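Local coordinates for protein metallo-beta-lactamase (Pseudomonas stutzeri, PDB 4ZEJ) that probably hydrolyses the amide bond of beta-lactam antibiotics with the help of two zinc ions, giving substituted beta-amino acids, at residues A[69-82]-A[93-105]. Residues are numbered along the deposited sequence; the frame is centred on the assembly and turned at random.
Sequences LLGSVSTHWHEDRT and ISTYATTSTNHLL. With ZN (zinc ion), chain D; ZN (zinc ion), chain C.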
ATOM      1  N   LEU A  69      15.222   8.126  -7.070  1.00 36.52           N
ATOM      2  CA  LEU A  69      14.024   7.924  -6.253  1.00 34.37           C
ATOM      3  C   LEU A  69      13.106   9.119  -6.405  1.00 34.59           C
ATOM      4  O   LEU A  69      13.400  10.194  -5.902  1.00 35.04           O
ATOM      5  CB  LEU A  69      14.388   7.703  -4.788  1.00 32.82           C
ATOM      6  CG  LEU A  69      13.234   7.470  -3.811  1.00 31.06           C
ATOM      7  CD1 LEU A  69      12.323   6.323  -4.250  1.00 30.09           C
ATOM      8  CD2 LEU A  69      13.818   7.206  -2.432  1.00 30.56           C
ATOM      9  N   LEU A  70      12.001   8.918  -7.110  1.00 34.54           N
ATOM     10  CA  LEU A  70      11.039   9.985  -7.376  1.00 35.62           C
ATOM     11  C   LEU A  70      10.063  10.245  -6.221  1.00 34.43           C
ATOM     12  O   LEU A  70       9.381  11.276  -6.213  1.00 36.22           O
ATOM     13  CB  LEU A  70      10.259   9.674  -8.652  1.00 36.66           C
ATOM     14  CG  LEU A  70      11.079   9.605  -9.943  1.00 38.99           C
ATOM     15  CD1 LEU A  70      10.145   9.341 -11.115  1.00 40.42           C
ATOM     16  CD2 LEU A  70      11.872  10.881 -10.157  1.00 40.98           C
ATOM     17  N   GLY A  71       9.986   9.332  -5.259  1.00 31.96           N
ATOM     18  CA  GLY A  71       9.149   9.539  -4.083  1.00 30.93           C
ATOM     19  C   GLY A  71       8.398   8.303  -3.632  1.00 29.06           C
ATOM     20  O   GLY A  71       8.688   7.195  -4.080  1.00 28.35           O
ATOM     21  N   SER A  72       7.453   8.520  -2.715  1.00 28.21           N
ATOM     22  CA  SER A  72       6.608   7.465  -2.160  1.00 26.89           C
ATOM     23  C   SER A  72       5.144   7.875  -2.205  1.00 26.64           C
ATOM     24  O   SER A  72       4.834   9.065  -2.162  1.00 28.13           O
ATOM     25  CB  SER A  72       6.984   7.172  -0.710  1.00 26.31           C
ATOM     26  OG  SER A  72       6.615   8.250   0.148  1.00 27.32           O
ATOM     27  N   VAL A  73       4.254   6.888  -2.269  1.00 25.47           N
ATOM     28  CA  VAL A  73       2.819   7.118  -2.045  1.00 25.32           C
ATOM     29  C   VAL A  73       2.341   6.148  -0.977  1.00 24.09           C
ATOM     30  O   VAL A  73       2.809   5.005  -0.944  1.00 23.43           O
ATOM     31  CB  VAL A  73       1.976   6.977  -3.333  1.00 26.17           C
ATOM     32  CG1 VAL A  73       1.984   5.543  -3.883  1.00 25.63           C
ATOM     33  CG2 VAL A  73       0.545   7.430  -3.090  1.00 26.65           C
ATOM     34  N   SER A  74       1.446   6.613  -0.098  1.00 23.78           N
ATOM     35  CA  SER A  74       0.849   5.771   0.942  1.00 23.18           C
ATOM     36  C   SER A  74      -0.630   5.531   0.620  1.00 23.05           C
ATOM     37  O   SER A  74      -1.325   6.441   0.154  1.00 24.65           O
ATOM     38  CB  SER A  74       1.010   6.385   2.328  1.00 23.31           C
ATOM     39  OG  SER A  74       2.380   6.462   2.688  1.00 23.71           O
ATOM     40  N   THR A  75      -1.095   4.307   0.854  1.00 21.70           N
ATOM     41  CA  THR A  75      -2.419   3.853   0.385  1.00 21.64           C
ATOM     42  C   THR A  75      -3.532   3.930   1.435  1.00 21.47           C
ATOM     43  O   THR A  75      -4.697   3.783   1.096  1.00 22.21           O
ATOM     44  CB  THR A  75      -2.349   2.443  -0.220  1.00 21.37           C
ATOM     45  OG1 THR A  75      -1.861   1.517   0.756  1.00 20.62           O
ATOM     46  CG2 THR A  75      -1.424   2.431  -1.450  1.00 21.58           C
ATOM     47  N   HIS A  76      -3.176   4.146   2.700  1.00 21.06           N
ATOM     48  CA  HIS A  76      -4.113   4.705   3.700  1.00 21.84           C
ATOM     49  C   HIS A  76      -3.286   5.240   4.868  1.00 21.88           C
ATOM     50  O   HIS A  76      -2.069   5.151   4.831  1.00 21.83           O
ATOM     51  CB  HIS A  76      -5.244   3.742   4.133  1.00 21.77           C
ATOM     52  CG  HIS A  76      -4.813   2.609   5.003  1.00 21.20           C
ATOM     53  ND1 HIS A  76      -4.203   1.483   4.500  1.00 20.70           N
ATOM     54  CD2 HIS A  76      -4.949   2.400   6.330  1.00 21.69           C
ATOM     55  CE1 HIS A  76      -3.956   0.644   5.483  1.00 20.78           C
ATOM     56  NE2 HIS A  76      -4.400   1.175   6.601  1.00 21.31           N
ATOM     57  N   TRP A  77      -3.922   5.808   5.881  1.00 22.94           N
ATOM     58  CA  TRP A  77      -3.181   6.602   6.882  1.00 23.83           C
ATOM     59  C   TRP A  77      -2.446   5.819   7.970  1.00 23.78           C
ATOM     60  O   TRP A  77      -1.568   6.375   8.631  1.00 24.49           O
ATOM     61  CB  TRP A  77      -4.083   7.658   7.507  1.00 25.58           C
ATOM     62  CG  TRP A  77      -5.087   7.161   8.510  1.00 26.25           C
ATOM     63  CD1 TRP A  77      -6.324   6.657   8.255  1.00 26.29           C
ATOM     64  CD2 TRP A  77      -4.939   7.160   9.938  1.00 27.35           C
ATOM     65  NE1 TRP A  77      -6.962   6.342   9.433  1.00 27.35           N
ATOM     66  CE2 TRP A  77      -6.133   6.643  10.481  1.00 27.91           C
ATOM     67  CE3 TRP A  77      -3.909   7.542  10.808  1.00 28.11           C
ATOM     68  CZ2 TRP A  77      -6.325   6.483  11.864  1.00 29.59           C
ATOM     69  CZ3 TRP A  77      -4.104   7.399  12.187  1.00 29.74           C
ATOM     70  CH2 TRP A  77      -5.301   6.873  12.696  1.00 30.32           C
ATOM     71  N   HIS A  78      -2.779   4.547   8.168  1.00 23.24           N
ATOM     72  CA  HIS A  78      -2.215   3.806   9.304  1.00 23.71           C
ATOM     73  C   HIS A  78      -0.707   3.642   9.195  1.00 23.54           C
ATOM     74  O   HIS A  78      -0.137   3.720   8.101  1.00 22.15           O
ATOM     75  CB  HIS A  78      -2.888   2.444   9.484  1.00 23.52           C
ATOM     76  CG  HIS A  78      -4.314   2.537   9.932  1.00 24.63           C
ATOM     77  ND1 HIS A  78      -5.249   1.560   9.672  1.00 24.71           N
ATOM     78  CD2 HIS A  78      -4.968   3.505  10.613  1.00 25.96           C
ATOM     79  CE1 HIS A  78      -6.408   1.907  10.205  1.00 25.97           C
ATOM     80  NE2 HIS A  78      -6.265   3.090  10.770  1.00 26.66           N
ATOM     81  N   GLU A  79      -0.081   3.383  10.338  1.00 25.08           N
ATOM     82  CA  GLU A  79       1.383   3.374  10.456  1.00 26.00           C
ATOM     83  C   GLU A  79       2.109   2.354   9.582  1.00 24.87           C
ATOM     84  O   GLU A  79       3.242   2.614   9.143  1.00 24.54           O
ATOM     85  CB  GLU A  79       1.804   3.178  11.917  1.00 29.06           C
ATOM     86  CG  GLU A  79       1.516   4.392  12.785  1.00 32.05           C
ATOM     87  CD  GLU A  79       1.927   4.214  14.241  1.00 35.49           C
ATOM     88  OE1 GLU A  79       2.846   3.404  14.534  1.00 37.23           O
ATOM     89  OE2 GLU A  79       1.341   4.908  15.103  1.00 39.32           O
ATOM     90  N   ASP A  80       1.474   1.213   9.306  1.00 24.31           N
ATOM     91  CA  ASP A  80       2.089   0.230   8.403  1.00 24.23           C
ATOM     92  C   ASP A  80       2.226   0.735   6.956  1.00 23.54           C
ATOM     93  O   ASP A  80       2.969   0.150   6.186  1.00 23.65           O
ATOM     94  CB  ASP A  80       1.393  -1.145   8.448  1.00 24.47           C
ATOM     95  CG  ASP A  80      -0.042  -1.116   7.977  1.00 24.55           C
ATOM     96  OD1 ASP A  80      -0.778  -0.209   8.367  1.00 25.64           O
ATOM     97  OD2 ASP A  80      -0.459  -2.020   7.244  1.00 24.13           O
ATOM     98  N   ARG A  81       1.527   1.817   6.596  1.00 19.53           N
ATOM     99  CA  ARG A  81       1.648   2.453   5.274  1.00 19.36           C
ATOM    100  C   ARG A  81       2.474   3.755   5.249  1.00 20.21           C
ATOM    101  O   ARG A  81       2.955   4.164   4.187  1.00 20.75           O
ATOM    102  CB  ARG A  81       0.253   2.826   4.764  1.00 19.70           C
ATOM    103  CG  ARG A  81      -0.840   1.777   4.818  1.00 19.61           C
ATOM    104  CD  ARG A  81      -0.604   0.643   3.840  1.00 20.09           C
ATOM    105  NE  ARG A  81      -0.082  -0.533   4.498  1.00 20.63           N
ATOM    106  CZ  ARG A  81       0.524  -1.559   3.903  1.00 21.67           C
ATOM    107  NH1 ARG A  81       0.757  -1.594   2.583  1.00 21.72           N
ATOM    108  NH2 ARG A  81       0.916  -2.568   4.658  1.00 22.76           N
ATOM    109  N   THR A  82       2.545   4.433   6.389  1.00 20.42           N
ATOM    110  CA  THR A  82       3.008   5.815   6.504  1.00 21.26           C
ATOM    111  C   THR A  82       4.145   6.038   7.511  1.00 21.66           C
ATOM    112  O   THR A  82       4.631   7.159   7.611  1.00 22.23           O
ATOM    113  CB  THR A  82       1.847   6.737   6.943  1.00 21.83           C
ATOM    114  OG1 THR A  82       1.339   6.291   8.208  1.00 22.67           O
ATOM    115  CG2 THR A  82       0.754   6.773   5.900  1.00 21.96           C
ATOM    116  N   ILE A  93      12.934  13.611   0.226  1.00 32.29           N
ATOM    117  CA  ILE A  93      12.341  12.669  -0.718  1.00 31.93           C
ATOM    118  C   ILE A  93      10.835  12.937  -0.743  1.00 31.27           C
ATOM    119  O   ILE A  93      10.193  12.893   0.297  1.00 30.35           O
ATOM    120  CB  ILE A  93      12.619  11.207  -0.309  1.00 30.86           C
ATOM    121  CG1 ILE A  93      14.123  10.914  -0.367  1.00 31.69           C
ATOM    122  CG2 ILE A  93      11.844  10.239  -1.205  1.00 30.25           C
ATOM    123  CD1 ILE A  93      14.558   9.698   0.426  1.00 31.18           C
ATOM    124  N   SER A  94      10.285  13.211  -1.929  1.00 31.83           N
ATOM    125  CA  SER A  94       8.868  13.579  -2.069  1.00 31.50           C
ATOM    126  C   SER A  94       7.925  12.480  -1.573  1.00 29.60           C
ATOM    127  O   SER A  94       8.063  11.328  -1.950  1.00 29.17           O
ATOM    128  CB  SER A  94       8.534  13.888  -3.535  1.00 32.91           C
ATOM    129  OG  SER A  94       9.329  14.947  -4.039  1.00 34.92           O
ATOM    130  N   THR A  95       6.960  12.855  -0.744  1.00 28.81           N
ATOM    131  CA  THR A  95       5.956  11.933  -0.245  1.00 27.35           C
ATOM    132  C   THR A  95       4.588  12.393  -0.722  1.00 27.70           C
ATOM    133  O   THR A  95       4.329  13.607  -0.822  1.00 29.53           O
ATOM    134  CB  THR A  95       5.967  11.878   1.286  1.00 26.20           C
ATOM    135  OG1 THR A  95       5.833  13.204   1.797  1.00 27.65           O
ATOM    136  CG2 THR A  95       7.269  11.249   1.813  1.00 25.77           C
ATOM    137  N   TYR A  96       3.730  11.418  -1.029  1.00 27.15           N
ATOM    138  CA  TYR A  96       2.394  11.645  -1.581  1.00 27.68           C
ATOM    139  C   TYR A  96       1.367  10.851  -0.793  1.00 26.88           C
ATOM    140  O   TYR A  96       1.624   9.720  -0.364  1.00 25.58           O
ATOM    141  CB  TYR A  96       2.303  11.190  -3.042  1.00 28.80           C
ATOM    142  CG  TYR A  96       3.153  11.971  -3.997  1.00 30.47           C
ATOM    143  CD1 TYR A  96       4.487  11.635  -4.213  1.00 30.92           C
ATOM    144  CD2 TYR A  96       2.629  13.060  -4.691  1.00 32.87           C
ATOM    145  CE1 TYR A  96       5.280  12.368  -5.082  1.00 32.64           C
ATOM    146  CE2 TYR A  96       3.412  13.797  -5.560  1.00 34.65           C
ATOM    147  CZ  TYR A  96       4.734  13.444  -5.753  1.00 34.76           C
ATOM    148  OH  TYR A  96       5.506  14.175  -6.621  1.00 36.77           O
ATOM    149  N   ALA A  97       0.196  11.445  -0.641  1.00 27.58           N
ATOM    150  CA  ALA A  97      -0.969  10.771  -0.107  1.00 27.41           C
ATOM    151  C   ALA A  97      -2.203  11.525  -0.578  1.00 29.04           C
ATOM    152  O   ALA A  97      -2.101  12.689  -1.004  1.00 30.94           O
ATOM    153  CB  ALA A  97      -0.920  10.734   1.409  1.00 27.23           C
ATOM    154  N   THR A  98      -3.370  10.890  -0.485  1.00 28.75           N
ATOM    155  CA  THR A  98      -4.616  11.559  -0.879  1.00 30.31           C
ATOM    156  C   THR A  98      -5.019  12.622   0.143  1.00 31.68           C
ATOM    157  O   THR A  98      -4.523  12.634   1.276  1.00 30.63           O
ATOM    158  CB  THR A  98      -5.802  10.594  -0.998  1.00 29.89           C
ATOM    159  OG1 THR A  98      -6.062  10.003   0.286  1.00 28.37           O
ATOM    160  CG2 THR A  98      -5.534   9.514  -2.041  1.00 29.10           C
ATOM    161  N   THR A  99      -5.933  13.495  -0.284  1.00 34.06           N
ATOM    162  CA  THR A  99      -6.578  14.485   0.583  1.00 36.17           C
ATOM    163  C   THR A  99      -7.107  13.850   1.869  1.00 35.15           C
ATOM    164  O   THR A  99      -6.827  14.339   2.972  1.00 34.81           O
ATOM    165  CB  THR A  99      -7.750  15.174  -0.164  1.00 39.00           C
ATOM    166  OG1 THR A  99      -7.254  15.760  -1.373  1.00 40.85           O
ATOM    167  CG2 THR A  99      -8.399  16.267   0.677  1.00 41.48           C
ATOM    168  N   SER A 100      -7.857  12.760   1.719  1.00 33.84           N
ATOM    169  CA  SER A 100      -8.475  12.089   2.865  1.00 33.57           C
ATOM    170  C   SER A 100      -7.417  11.499   3.802  1.00 31.72           C
ATOM    171  O   SER A 100      -7.501  11.670   5.008  1.00 31.97           O
ATOM    172  CB  SER A 100      -9.444  10.998   2.409  1.00 33.81           C
ATOM    173  OG  SER A 100     -10.097  10.404   3.522  1.00 34.50           O
ATOM    174  N   THR A 101      -6.421  10.819   3.234  1.00 28.02           N
ATOM    175  CA  THR A 101      -5.320  10.274   4.019  1.00 26.81           C
ATOM    176  C   THR A 101      -4.528  11.345   4.780  1.00 27.00           C
ATOM    177  O   THR A 101      -4.273  11.181   5.970  1.00 26.86           O
ATOM    178  CB  THR A 101      -4.379   9.443   3.135  1.00 26.23           C
ATOM    179  OG1 THR A 101      -5.117   8.330   2.623  1.00 26.71           O
ATOM    180  CG2 THR A 101      -3.163   8.954   3.910  1.00 25.64           C
ATOM    181  N   ASN A 102      -4.152  12.422   4.095  1.00 28.64           N
ATOM    182  CA  ASN A 102      -3.453  13.542   4.752  1.00 30.20           C
ATOM    183  C   ASN A 102      -4.282  14.205   5.862  1.00 31.26           C
ATOM    184  O   ASN A 102      -3.726  14.568   6.904  1.00 30.99           O
ATOM    185  CB  ASN A 102      -2.968  14.595   3.736  1.00 32.70           C
ATOM    186  CG  ASN A 102      -1.466  14.530   3.471  1.00 33.62           C
ATOM    187  OD1 ASN A 102      -0.763  13.608   3.895  1.00 32.42           O
ATOM    188  ND2 ASN A 102      -0.962  15.535   2.766  1.00 36.95           N
ATOM    189  N   HIS A 103      -5.594  14.345   5.646  1.00 32.84           N
ATOM    190  CA  HIS A 103      -6.506  14.850   6.693  1.00 35.28           C
ATOM    191  C   HIS A 103      -6.492  13.959   7.931  1.00 33.75           C
ATOM    192  O   HIS A 103      -6.407  14.443   9.062  1.00 34.58           O
ATOM    193  CB  HIS A 103      -7.943  14.968   6.162  1.00 38.43           C
ATOM    194  CG  HIS A 103      -8.927  15.448   7.183  1.00 42.55           C
ATOM    195  ND1 HIS A 103      -8.987  16.761   7.599  1.00 46.22           N
ATOM    196  CD2 HIS A 103      -9.897  14.793   7.870  1.00 44.50           C
ATOM    197  CE1 HIS A 103      -9.944  16.896   8.499  1.00 49.14           C
ATOM    198  NE2 HIS A 103     -10.512  15.717   8.684  1.00 48.03           N
ATOM    199  N   LEU A 104      -6.563  12.650   7.709  1.00 31.85           N
ATOM    200  CA  LEU A 104      -6.531  11.685   8.807  1.00 31.59           C
ATOM    201  C   LEU A 104      -5.186  11.646   9.527  1.00 30.45           C
ATOM    202  O   LEU A 104      -5.161  11.482  10.744  1.00 31.60           O
ATOM    203  CB  LEU A 104      -6.937  10.284   8.320  1.00 31.34           C
ATOM    204  CG  LEU A 104      -8.437  10.150   8.030  1.00 33.33           C
ATOM    205  CD1 LEU A 104      -8.726   8.944   7.144  1.00 33.47           C
ATOM    206  CD2 LEU A 104      -9.249  10.073   9.315  1.00 36.19           C
ATOM    207  N   LEU A 105      -4.081  11.811   8.794  1.00 29.23           N
ATOM    208  CA  LEU A 105      -2.768  11.906   9.438  1.00 29.14           C
ATOM    209  C   LEU A 105      -2.726  13.121  10.384  1.00 31.88           C
ATOM    210  O   LEU A 105      -2.367  12.986  11.561  1.00 32.83           O
ATOM    211  CB  LEU A 105      -1.639  11.979   8.409  1.00 28.22           C
ATOM    212  CG  LEU A 105      -1.379  10.656   7.670  1.00 26.88           C
ATOM    213  CD1 LEU A 105      -0.504  10.912   6.451  1.00 26.95           C
ATOM    214  CD2 LEU A 105      -0.759   9.610   8.591  1.00 27.10           C
TER
HETATM  215 ZN    ZN D 302      -4.968   0.029   8.341  1.00 23.06          ZN
HETATM  216 ZN    ZN C 301      -2.270  -2.870   6.884  1.00 26.41          ZN
HETATM  217  O   HOH W   1      12.030  12.855  -4.322  1.00 40.35           O
HETATM  218  O   HOH W   2       3.934   8.422   1.072  1.00 27.30           O
HETATM  219  O   HOH W   3      -3.434   8.135   0.377  1.00 25.07           O
HETATM  220  O   HOH W   4      -5.110  -1.306  10.475  1.00 40.78           O
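Trp-77 lies across helix 99-107 with one face of its indole against Leu-104, whose CB makes a CH-pi contact 3.8 Å from the centroid of the five-membered ring of Trp-77. The same leucine brings CD1 to within 3.5 Å of Trp-77 CD1, while the imidazole of His-78 meets the opposite indole face with its CD2. A chi1 of 75°, with CG between the backbone N and carbonyl carbon, swings the Trp-77 indole over Leu-104; the backbone itself sets CB beside Thr-101 CG2 and Leu-105 CD2. That leucine methyl also approaches Thr-82 tip to tip.

Upstream, strands 68-73 and 95-98 run parallel, joined by three backbone hydrogen bonds: Ser-72 N to Ser-94 O (3.0 Å), Tyr-96 N to Ser-72 O (2.8 Å) and Ser-74 N to Tyr-96 O (3.1 Å). Their connection, which includes helix 85-90, makes a beta-alpha-beta crossover, and that helix covers the face bearing Ser-72 and Thr-95. This half of the alpha-beta/beta-alpha metallo-beta-lactamase fold carries the His-X-His-X-Asp signature just after strand 68-73: His-76 NE2 and His-78 ND1 bind one zinc ion together with His-138 and a water, and Asp-80 OD2 binds the other with Cys-157 and His-199.

Past the last strand bond, a water donates to Ser-74 O (2.7 Å from the water) and Thr-101 OG1, itself hydrogen-bonded to Asp-141, and accepts from Thr-98 N. Alongside the strands, another links Ser-72 OG, Ser-74 OG and Tyr-96 O. Further out, Ser-74 OG donates to Arg-81 O, while Arg-81 NH2 bridges to the zinc-bound Asp-80 OD2 from above the carboxylate plane and Arg-81 NH1 pairs with Asp-47.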